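PDB 6YHH: beta-N-acetylglucosaminidase-like protein Glycoside hydrolase family 20 from Flavobacterium johnsoniae, which probably releases N-acetylglucosamine from the non-reducing ends of chitin oligosaccharides, acting as a beta-N-acetylhexosaminidase in bacterial chitin breakdown. Local coordinates for residues E274-I279 against E546-S551; K290-L295 against M350-M355; Y413-Y418 against T449-L454. One frame throughout, in Å; residues are numbered along the deposited sequence.

Overall arrangement
Contacts 1 and 3 lie side by side, their centres about 14 Å apart, whereas contact 2 is set about 30 Å from either, measured between centres. Along the chain, contact 1 closes a loop that contains both others, and contact 2 is complete before contact 3 begins. Contact 2 pairs helices 289-302 and 341-358 in the outer layer of the catalytic barrel. Contact 3 joins the end of strand 443-450 to the loop after strand 406-408. Contact 1 brings a later loop, residues 546-551, against a catalytic-domain loop, and Met549 and Ala277 there pack on Glu453 of contact 3. Contacts 1 and 3 thus probably border the active-site region together.

Contact 1. Residues E274-I279 against E546-S551; sequences ERNAGI and EYQMYS
Asn276 and Gln548 bring their CA atoms to 4.8 Å where two irregular segments pass with their directions 140° apart. The backbones are joined by one hydrogen bond, from Met549 N to Arg275 O at 2.8 Å. Beside it the side chains of Asn276 and Gln548 run the same way, and Gln548 NE2 gives a nearly straight bond to Asn276 OD1 (2.9 Å, 169° at the hydrogen). The acceptor lies close to the amide plane of Gln548, while the two amides are steeply turned against each other. Since Gln548 NE2 also bonds to Thr545 O, two carbonyl oxygens fix the rotation of that amide.

Each segment is braced locally. Glu274 OE2 accepts Asn276 N at 3.1 Å. In the other segment Gln548 and Ser551 are the two ends of a type I turn, and Ser551 OG accepts Gln548 N at 2.8 Å. Within this turn Gln548 CB sits 3.7 Å above the centre of the Tyr550 ring. Arg275 CG meets the edge of the same ring in its plane, and Arg275 CB lies 3.9 Å from Tyr550 CE2. The polar end of Arg275 continues to a salt bridge with Asp204. Met549 is bent at both chi2 and chi3, bringing its methyl beside the Arg275-Asn276 backbone and toward Ala277, with Met549 CE 4.5 Å from Ala277 CB.

The contact thus ties the loop between helices 238-243 and 289-302 to the one between strand 532-534 and helix 556-559, with Phe64 of the second subunit packing on Arg275.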
loop_
_atom_site.group_PDB
_atom_site.type_symbol
_atom_site.label_atom_id
_atom_site.label_comp_id
_atom_site.label_asym_id
_atom_site.label_seq_id
_atom_site.Cartn_x
_atom_site.Cartn_y
_atom_site.Cartn_z
ATOM N N GLU A 274 -9.266 -17.455 19.172
ATOM C CA GLU A 274 -10.446 -17.729 18.429
ATOM C C GLU A 274 -10.257 -17.403 16.916
ATOM O O GLU A 274 -9.726 -16.384 16.586
ATOM C CB GLU A 274 -11.587 -16.931 18.986
ATOM C CG GLU A 274 -12.890 -17.161 18.344
ATOM C CD GLU A 274 -13.309 -18.634 18.443
ATOM O OE1 GLU A 274 -13.145 -19.346 19.464
ATOM O OE2 GLU A 274 -13.672 -19.075 17.389
ATOM N N ARG A 275 -10.720 -18.328 16.053
ATOM C CA ARG A 275 -10.534 -18.195 14.598
ATOM C C ARG A 275 -11.830 -17.737 13.913
ATOM O O ARG A 275 -11.777 -17.356 12.706
ATOM C CB ARG A 275 -10.051 -19.504 13.967
ATOM C CG ARG A 275 -8.759 -20.040 14.583
ATOM C CD ARG A 275 -7.681 -18.994 14.564
ATOM N NE ARG A 275 -6.422 -19.526 15.051
ATOM C CZ ARG A 275 -5.344 -18.770 15.169
ATOM N NH1 ARG A 275 -5.403 -17.528 14.873
ATOM N NH2 ARG A 275 -4.215 -19.287 15.694
ATOM N N ASN A 276 -12.943 -17.873 14.587
ATOM C CA ASN A 276 -14.270 -17.511 14.033
ATOM C C ASN A 276 -14.699 -16.171 14.607
ATOM O O ASN A 276 -14.081 -15.618 15.502
ATOM C CB ASN A 276 -15.313 -18.550 14.477
ATOM C CG ASN A 276 -15.129 -19.866 13.764
ATOM O OD1 ASN A 276 -14.586 -19.928 12.705
ATOM N ND2 ASN A 276 -15.611 -20.894 14.335
ATOM N N ALA A 277 -15.776 -15.614 14.055
ATOM C CA ALA A 277 -16.426 -14.466 14.593
ATOM C C ALA A 277 -17.520 -14.862 15.553
ATOM O O ALA A 277 -18.078 -15.981 15.453
ATOM C CB ALA A 277 -17.049 -13.679 13.447
ATOM N N GLY A 278 -17.889 -13.924 16.423
ATOM C CA GLY A 278 -19.017 -14.193 17.330
ATOM C C GLY A 278 -18.778 -13.679 18.743
ATOM O O GLY A 278 -17.964 -12.825 18.959
ATOM N N ILE A 279 -19.666 -14.109 19.618
ATOM C CA ILE A 279 -19.630 -13.788 21.028
ATOM C C ILE A 279 -19.229 -15.043 21.728
ATOM O O ILE A 279 -19.930 -16.095 21.570
ATOM C CB ILE A 279 -20.998 -13.302 21.560
ATOM C CG1 ILE A 279 -21.466 -12.091 20.778
ATOM C CG2 ILE A 279 -20.827 -12.975 23.033
ATOM C CD1 ILE A 279 -22.895 -11.628 21.067
ATOM N N GLU A 546 -18.743 -19.120 8.699
ATOM C CA GLU A 546 -18.492 -19.227 7.274
ATOM C C GLU A 546 -17.157 -18.695 6.820
ATOM O O GLU A 546 -16.633 -19.122 5.737
ATOM C CB GLU A 546 -19.606 -18.529 6.483
ATOM C CG GLU A 546 -20.943 -19.252 6.682
ATOM C CD GLU A 546 -22.051 -18.705 5.814
ATOM O OE1 GLU A 546 -22.143 -17.512 5.609
ATOM O OE2 GLU A 546 -22.901 -19.476 5.232
ATOM N N TYR A 547 -16.636 -17.704 7.565
ATOM C CA TYR A 547 -15.291 -17.167 7.290
ATOM C C TYR A 547 -14.522 -17.204 8.610
ATOM O O TYR A 547 -15.027 -16.753 9.639
ATOM C CB TYR A 547 -15.365 -15.724 6.931
ATOM C CG TYR A 547 -16.084 -15.366 5.593
ATOM C CD1 TYR A 547 -17.468 -15.353 5.491
ATOM C CD2 TYR A 547 -15.370 -15.080 4.474
ATOM C CE1 TYR A 547 -18.113 -15.027 4.318
ATOM C CE2 TYR A 547 -16.008 -14.761 3.286
ATOM C CZ TYR A 547 -17.351 -14.705 3.203
ATOM O OH TYR A 547 -17.993 -14.278 2.008
ATOM N N GLN A 548 -13.292 -17.664 8.532
ATOM C CA GLN A 548 -12.371 -17.562 9.601
ATOM C C GLN A 548 -11.486 -16.344 9.434
ATOM O O GLN A 548 -11.467 -15.701 8.411
ATOM C CB GLN A 548 -11.460 -18.814 9.617
ATOM C CG GLN A 548 -12.213 -20.022 10.202
ATOM C CD GLN A 548 -13.350 -20.486 9.348
ATOM O OE1 GLN A 548 -13.171 -20.803 8.151
ATOM N NE2 GLN A 548 -14.539 -20.407 9.884
ATOM N N MET A 549 -10.649 -16.079 10.449
ATOM C CA MET A 549 -9.789 -14.912 10.431
ATOM C C MET A 549 -8.573 -15.109 9.440
ATOM O O MET A 549 -7.755 -14.230 9.345
ATOM C CB MET A 549 -9.308 -14.534 11.815
ATOM C CG MET A 549 -10.388 -14.123 12.847
ATOM S SD MET A 549 -11.448 -12.820 12.263
ATOM C CE MET A 549 -12.910 -13.741 11.808
ATOM N N TYR A 550 -8.468 -16.299 8.860
ATOM C CA TYR A 550 -7.497 -16.589 7.820
ATOM C C TYR A 550 -8.139 -16.970 6.451
ATOM O O TYR A 550 -7.420 -17.424 5.534
ATOM C CB TYR A 550 -6.472 -17.658 8.281
ATOM C CG TYR A 550 -7.125 -18.868 8.815
ATOM C CD1 TYR A 550 -7.706 -19.845 8.003
ATOM C CD2 TYR A 550 -7.255 -19.031 10.213
ATOM C CE1 TYR A 550 -8.341 -20.981 8.531
ATOM C CE2 TYR A 550 -7.948 -20.112 10.727
ATOM C CZ TYR A 550 -8.449 -21.084 9.913
ATOM O OH TYR A 550 -9.071 -22.160 10.506
ATOM N N SER A 551 -9.428 -16.719 6.281
ATOM C CA SER A 551 -10.072 -17.000 5.023
ATOM C C SER A 551 -9.664 -16.023 3.945
ATOM O O SER A 551 -9.140 -14.926 4.228
ATOM C CB SER A 551 -11.584 -16.905 5.224
ATOM O OG SER A 551 -12.034 -18.008 5.999
#

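Contact 2. Residues K290-L295 against M350-M355; sequences KTYKIL and MQLAPM
The hydroxyl of Tyr292 is hydrogen-bonded to the backbone O of Pro286, which pins the far end of the ring that meets Gln351, Leu352 and Met355. No hydrogen bond crosses between the two helices themselves, and their segment axes stay 10.8 Å apart, so the interface rests on side-chain packing.

Tyr292 has the largest share of the buried surface. Its CG is anti to the carbonyl carbon (chi1 -59°), and the ring leans across toward helix 341-358. There Tyr292 CE1 comes within 3.5 Å of Gln351 CB, and the CG of Gln351 continues beside the ring from CE1 to CZ of Tyr292. The aliphatic part of the glutamine is therefore what packs on the tyrosine.

Met355 approaches from the next turn. Its chain is extended beyond CG (chi2 179°), and this stretches the terminal methyl across to the root of Tyr292, with Met355 CE 3.9 Å from Tyr292 CB. Met355 CE lies at the ring edge, near its plane, and 3.5 Å from Tyr292 O. The two side chains cross at about a right angle.

Leu352 fills the other part of the seam. Leu352 CD2 meets Leu295 CD1 at 4.0 Å and reaches the edge of the tyrosine ring, 4.3 Å from Tyr292 CD1, so one methyl serves two partners.

The helices run the same way at a crossing of -29°. They precede the adjacent parallel strands 310-312 and 362-366, an arrangement characteristic of neighbouring outer helices in a TIM barrel.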
loop_
_atom_site.group_PDB
_atom_site.type_symbol
_atom_site.label_atom_id
_atom_site.label_comp_id
_atom_site.label_asym_id
_atom_site.label_seq_id
_atom_site.Cartn_x
_atom_site.Cartn_y
_atom_site.Cartn_z
ATOM N N LYS A 290 -5.520 -12.652 41.348
ATOM C CA LYS A 290 -4.528 -12.661 40.318
ATOM C C LYS A 290 -5.000 -11.926 39.074
ATOM O O LYS A 290 -4.181 -11.271 38.392
ATOM C CB LYS A 290 -4.077 -14.114 39.979
ATOM C CG LYS A 290 -2.749 -14.132 39.225
ATOM C CD LYS A 290 -2.243 -15.567 38.941
ATOM C CE LYS A 290 -0.793 -15.469 38.400
ATOM N NZ LYS A 290 -0.170 -16.727 37.958
ATOM N N THR A 291 -6.292 -11.918 38.832
ATOM C CA THR A 291 -6.834 -11.127 37.683
ATOM C C THR A 291 -6.437 -9.639 37.827
ATOM O O THR A 291 -5.937 -9.028 36.887
ATOM C CB THR A 291 -8.371 -11.241 37.656
ATOM O OG1 THR A 291 -8.754 -12.614 37.526
ATOM C CG2 THR A 291 -8.974 -10.406 36.594
ATOM N N TYR A 292 -6.626 -9.054 39.024
ATOM C CA TYR A 292 -6.294 -7.663 39.276
ATOM C C TYR A 292 -4.799 -7.426 39.280
ATOM O O TYR A 292 -4.334 -6.399 38.758
ATOM C CB TYR A 292 -6.990 -7.208 40.574
ATOM C CG TYR A 292 -8.491 -7.348 40.500
ATOM C CD1 TYR A 292 -9.251 -6.469 39.753
ATOM C CD2 TYR A 292 -9.141 -8.401 41.149
ATOM C CE1 TYR A 292 -10.611 -6.621 39.657
ATOM C CE2 TYR A 292 -10.503 -8.584 41.037
ATOM C CZ TYR A 292 -11.244 -7.680 40.327
ATOM O OH TYR A 292 -12.631 -7.820 40.264
ATOM N N LYS A 293 -4.022 -8.353 39.825
ATOM C CA LYS A 293 -2.572 -8.286 39.796
ATOM C C LYS A 293 -2.037 -8.203 38.373
ATOM O O LYS A 293 -1.217 -7.310 38.069
ATOM C CB LYS A 293 -1.955 -9.452 40.547
ATOM C CG LYS A 293 -0.429 -9.371 40.595
ATOM C CD LYS A 293 0.232 -10.446 41.432
ATOM C CE LYS A 293 1.762 -10.344 41.346
ATOM N N ILE A 294 -2.481 -9.115 37.500
ATOM C CA ILE A 294 -1.995 -9.150 36.151
ATOM C C ILE A 294 -2.435 -7.878 35.405
ATOM O O ILE A 294 -1.658 -7.257 34.688
ATOM C CB ILE A 294 -2.499 -10.411 35.412
ATOM C CG1 ILE A 294 -1.678 -11.624 35.986
ATOM C CG2 ILE A 294 -2.222 -10.297 33.933
ATOM C CD1 ILE A 294 -2.246 -12.935 35.611
ATOM N N LEU A 295 -3.703 -7.497 35.557
ATOM C CA LEU A 295 -4.169 -6.284 34.913
ATOM C C LEU A 295 -3.397 -5.027 35.388
ATOM O O LEU A 295 -3.021 -4.190 34.602
ATOM C CB LEU A 295 -5.679 -6.090 35.056
ATOM C CG LEU A 295 -6.547 -7.126 34.288
ATOM C CD1 LEU A 295 -8.013 -7.081 34.626
ATOM C CD2 LEU A 295 -6.312 -6.871 32.821
ATOM N N MET A 350 -14.568 -0.888 38.417
ATOM C CA MET A 350 -14.168 0.125 39.412
ATOM C C MET A 350 -12.937 -0.270 40.197
ATOM O O MET A 350 -12.273 0.651 40.755
ATOM C CB MET A 350 -15.350 0.490 40.341
ATOM C CG MET A 350 -16.400 1.344 39.606
ATOM S SD MET A 350 -15.752 2.836 38.842
ATOM C CE MET A 350 -14.913 3.476 40.316
ATOM N N GLN A 351 -12.557 -1.553 40.178
ATOM C CA GLN A 351 -11.259 -1.966 40.693
ATOM C C GLN A 351 -10.102 -1.501 39.766
ATOM O O GLN A 351 -8.967 -1.294 40.182
ATOM C CB GLN A 351 -11.144 -3.473 40.980
ATOM C CG GLN A 351 -12.193 -4.061 41.841
ATOM C CD GLN A 351 -12.489 -3.229 43.043
ATOM O OE1 GLN A 351 -13.607 -2.662 43.192
ATOM N NE2 GLN A 351 -11.515 -3.120 43.886
ATOM N N LEU A 352 -10.389 -1.379 38.455
ATOM C CA LEU A 352 -9.380 -0.943 37.457
ATOM C C LEU A 352 -9.204 0.604 37.517
ATOM O O LEU A 352 -8.188 1.153 37.101
ATOM C CB LEU A 352 -9.869 -1.297 36.037
ATOM C CG LEU A 352 -10.270 -2.777 35.885
ATOM C CD1 LEU A 352 -10.476 -3.126 34.421
ATOM C CD2 LEU A 352 -9.191 -3.709 36.406
ATOM N N ALA A 353 -10.259 1.295 37.940
ATOM C CA ALA A 353 -10.315 2.784 37.920
ATOM C C ALA A 353 -9.118 3.423 38.674
ATOM O O ALA A 353 -8.432 4.289 38.100
ATOM C CB ALA A 353 -11.627 3.291 38.445
ATOM N N PRO A 354 -8.774 2.915 39.842
ATOM C CA PRO A 354 -7.565 3.509 40.502
ATOM C C PRO A 354 -6.251 3.142 39.851
ATOM O O PRO A 354 -5.316 3.881 39.938
ATOM C CB PRO A 354 -7.594 2.931 41.939
ATOM C CG PRO A 354 -8.685 2.001 42.004
ATOM C CD PRO A 354 -9.487 1.995 40.740
ATOM N N MET A 355 -6.163 1.964 39.238
ATOM C CA MET A 355 -4.982 1.582 38.444
ATOM C C MET A 355 -4.778 2.551 37.308
ATOM O O MET A 355 -3.674 3.037 37.141
ATOM C CB MET A 355 -5.196 0.181 37.895
ATOM C CG MET A 355 -5.529 -0.884 38.931
ATOM S SD MET A 355 -5.754 -2.456 38.042
ATOM C CE MET A 355 -6.310 -3.532 39.363
#

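Contact 3. Residues Y413-Y418 against T449-L454; sequences YIDLMY and TMWTEL
Asp415, Thr449 and Tyr413 have the most surface buried here; Asp415 and Tyr413 both touch Trp451, and Thr449 lies over the Tyr413 ring. Its hydroxyl makes that approach: Thr449 OG1 is 3.3 Å from the plane of Tyr413, over the ring centre. The indole comes to the phenol ring obliquely, with Trp451 NE1 3.2 Å from Tyr413 CE2 and the planes 36° apart.

Asp415 approaches the indole at its edge, near the ring plane, OD1 standing 3.4 Å from Trp451 CD1. The carboxylate is turned 69° from the indole plane. Its position follows from a first torsion of 63°, which sets CG between the backbone N and the carbonyl carbon. Asp415 OD2 takes a bond of 2.6 Å from a water that also donates to Glu453 OE1 at 2.7 Å. These two oxygens, OD2 of Asp415 and OE1 of Glu453, are 4.6 Å apart, and the one water so bridges the two side chains.

With an alanine in place of Tyr413, the Thr449 hydroxyl would lose the ring it faces and the indole would probably be freer to turn.

Trp451 is also close to a bound Tris molecule, probably from the crystallisation liquor, which Glu453 OE2 holds by a hydrogen bond, consistent with a sugar-binding pocket beside Glu317, the predicted proton donor, whose side chain is about 7 Å from that of Trp451. Ile414 CD1 packs on Met450 CB at 3.9 Å. Strand 443-450 is flanked by strands 146-152 and 406-408, and Ile414 rests on Leu149 of the former and on Ile471 of helix 467-476.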
loop_
_atom_site.group_PDB
_atom_site.type_symbol
_atom_site.label_atom_id
_atom_site.label_comp_id
_atom_site.label_asym_id
_atom_site.label_seq_id
_atom_site.Cartn_x
_atom_site.Cartn_y
_atom_site.Cartn_z
ATOM N N TYR A 413 -21.711 1.831 12.721
ATOM C CA TYR A 413 -21.094 0.489 12.584
ATOM C C TYR A 413 -20.816 0.223 11.103
ATOM O O TYR A 413 -21.497 -0.575 10.457
ATOM C CB TYR A 413 -21.954 -0.582 13.241
ATOM C CG TYR A 413 -21.607 -0.727 14.714
ATOM C CD1 TYR A 413 -21.677 0.367 15.566
ATOM C CD2 TYR A 413 -21.155 -1.932 15.234
ATOM C CE1 TYR A 413 -21.289 0.247 16.897
ATOM C CE2 TYR A 413 -20.849 -2.067 16.598
ATOM C CZ TYR A 413 -20.820 -0.949 17.368
ATOM O OH TYR A 413 -20.373 -1.062 18.665
ATOM N N ILE A 414 -19.757 0.864 10.594
ATOM C CA ILE A 414 -19.407 0.842 9.146
ATOM C C ILE A 414 -19.035 -0.588 8.676
ATOM O O ILE A 414 -19.155 -0.904 7.505
ATOM C CB ILE A 414 -18.238 1.821 8.858
ATOM C CG1 ILE A 414 -17.118 1.725 9.856
ATOM C CG2 ILE A 414 -18.699 3.244 8.909
ATOM C CD1 ILE A 414 -15.849 2.443 9.442
ATOM N N ASP A 415 -18.627 -1.480 9.601
ATOM C CA ASP A 415 -18.320 -2.823 9.218
ATOM C C ASP A 415 -19.478 -3.613 8.703
ATOM O O ASP A 415 -19.270 -4.610 7.995
ATOM C CB ASP A 415 -17.671 -3.562 10.415
ATOM C CG ASP A 415 -18.605 -3.681 11.573
ATOM O OD1 ASP A 415 -19.113 -2.630 12.003
ATOM O OD2 ASP A 415 -18.838 -4.825 12.084
ATOM N N LEU A 416 -20.738 -3.201 9.032
ATOM C CA LEU A 416 -21.911 -3.994 8.689
ATOM C C LEU A 416 -22.401 -3.729 7.271
ATOM O O LEU A 416 -23.413 -4.247 6.847
ATOM C CB LEU A 416 -22.993 -3.688 9.759
ATOM C CG LEU A 416 -22.529 -4.127 11.180
ATOM C CD1 LEU A 416 -23.666 -3.793 12.190
ATOM C CD2 LEU A 416 -22.017 -5.544 11.309
ATOM N N MET A 417 -21.718 -2.808 6.598
ATOM C CA MET A 417 -21.943 -2.549 5.163
ATOM C C MET A 417 -23.268 -1.882 4.834
ATOM O O MET A 417 -23.807 -2.024 3.708
ATOM C CB MET A 417 -21.701 -3.804 4.283
ATOM C CG MET A 417 -20.367 -4.505 4.594
ATOM S SD MET A 417 -18.952 -3.404 4.715
ATOM C CE MET A 417 -18.764 -2.909 3.028
ATOM N N TYR A 418 -23.785 -1.153 5.789
ATOM C CA TYR A 418 -25.045 -0.354 5.541
ATOM C C TYR A 418 -24.799 0.819 4.609
ATOM O O TYR A 418 -23.694 1.328 4.432
ATOM C CB TYR A 418 -25.581 0.126 6.890
ATOM C CG TYR A 418 -25.920 -0.906 7.941
ATOM C CD1 TYR A 418 -26.593 -2.043 7.641
ATOM C CD2 TYR A 418 -25.626 -0.678 9.280
ATOM C CE1 TYR A 418 -26.967 -2.952 8.583
ATOM C CE2 TYR A 418 -25.993 -1.579 10.254
ATOM C CZ TYR A 418 -26.651 -2.715 9.916
ATOM O OH TYR A 418 -27.054 -3.631 10.892
ATOM N N THR A 449 -16.945 2.753 13.964
ATOM C CA THR A 449 -16.249 1.575 14.463
ATOM C C THR A 449 -15.969 0.578 13.358
ATOM O O THR A 449 -16.869 -0.076 12.864
ATOM C CB THR A 449 -17.005 0.819 15.567
ATOM O OG1 THR A 449 -18.313 0.393 15.079
ATOM C CG2 THR A 449 -17.178 1.679 16.794
ATOM N N MET A 450 -14.711 0.441 12.973
ATOM C CA MET A 450 -14.308 -0.560 11.983
ATOM C C MET A 450 -13.822 -1.849 12.604
ATOM O O MET A 450 -12.609 -2.066 12.822
ATOM C CB MET A 450 -13.253 -0.063 11.011
ATOM C CG MET A 450 -13.067 -1.050 9.838
ATOM S SD MET A 450 -14.579 -1.321 8.894
ATOM C CE MET A 450 -14.169 -2.918 8.173
ATOM N N TRP A 451 -14.786 -2.676 12.965
ATOM C CA TRP A 451 -14.586 -4.065 13.358
ATOM C C TRP A 451 -14.048 -4.864 12.142
ATOM O O TRP A 451 -14.475 -4.627 11.014
ATOM C CB TRP A 451 -15.817 -4.675 13.901
ATOM C CG TRP A 451 -16.422 -3.913 15.027
ATOM C CD1 TRP A 451 -17.465 -3.042 14.962
ATOM C CD2 TRP A 451 -15.878 -3.771 16.340
ATOM N NE1 TRP A 451 -17.670 -2.430 16.198
ATOM C CE2 TRP A 451 -16.671 -2.826 17.029
ATOM C CE3 TRP A 451 -14.800 -4.325 16.977
ATOM C CZ2 TRP A 451 -16.480 -2.541 18.386
ATOM C CZ3 TRP A 451 -14.602 -4.052 18.311
ATOM C CH2 TRP A 451 -15.408 -3.171 19.001
ATOM N N THR A 452 -13.075 -5.758 12.382
ATOM C CA THR A 452 -12.346 -6.384 11.254
ATOM C C THR A 452 -12.490 -7.879 11.068
ATOM O O THR A 452 -11.677 -8.470 10.345
ATOM C CB THR A 452 -10.881 -5.954 11.270
ATOM O OG1 THR A 452 -10.240 -6.342 12.505
ATOM C CG2 THR A 452 -10.706 -4.503 11.047
ATOM N N GLU A 453 -13.604 -8.463 11.517
ATOM C CA GLU A 453 -13.890 -9.852 11.174
ATOM C C GLU A 453 -13.757 -10.121 9.695
ATOM O O GLU A 453 -13.221 -11.190 9.293
ATOM C CB GLU A 453 -15.274 -10.260 11.560
ATOM C CG GLU A 453 -15.569 -10.329 13.065
ATOM C CD GLU A 453 -15.991 -9.092 13.764
ATOM O OE1 GLU A 453 -15.726 -7.964 13.254
ATOM O OE2 GLU A 453 -16.672 -9.275 14.827
ATOM N N LEU A 454 -14.286 -9.189 8.859
ATOM C CA LEU A 454 -14.396 -9.385 7.466
ATOM C C LEU A 454 -13.614 -8.358 6.617
ATOM O O LEU A 454 -14.021 -8.059 5.495
ATOM C CB LEU A 454 -15.875 -9.387 7.024
ATOM C CG LEU A 454 -16.789 -10.375 7.774
ATOM C CD1 LEU A 454 -18.300 -10.233 7.391
ATOM C CD2 LEU A 454 -16.296 -11.847 7.627
HETATM O O HOH W 1 -17.485 -6.991 11.397
#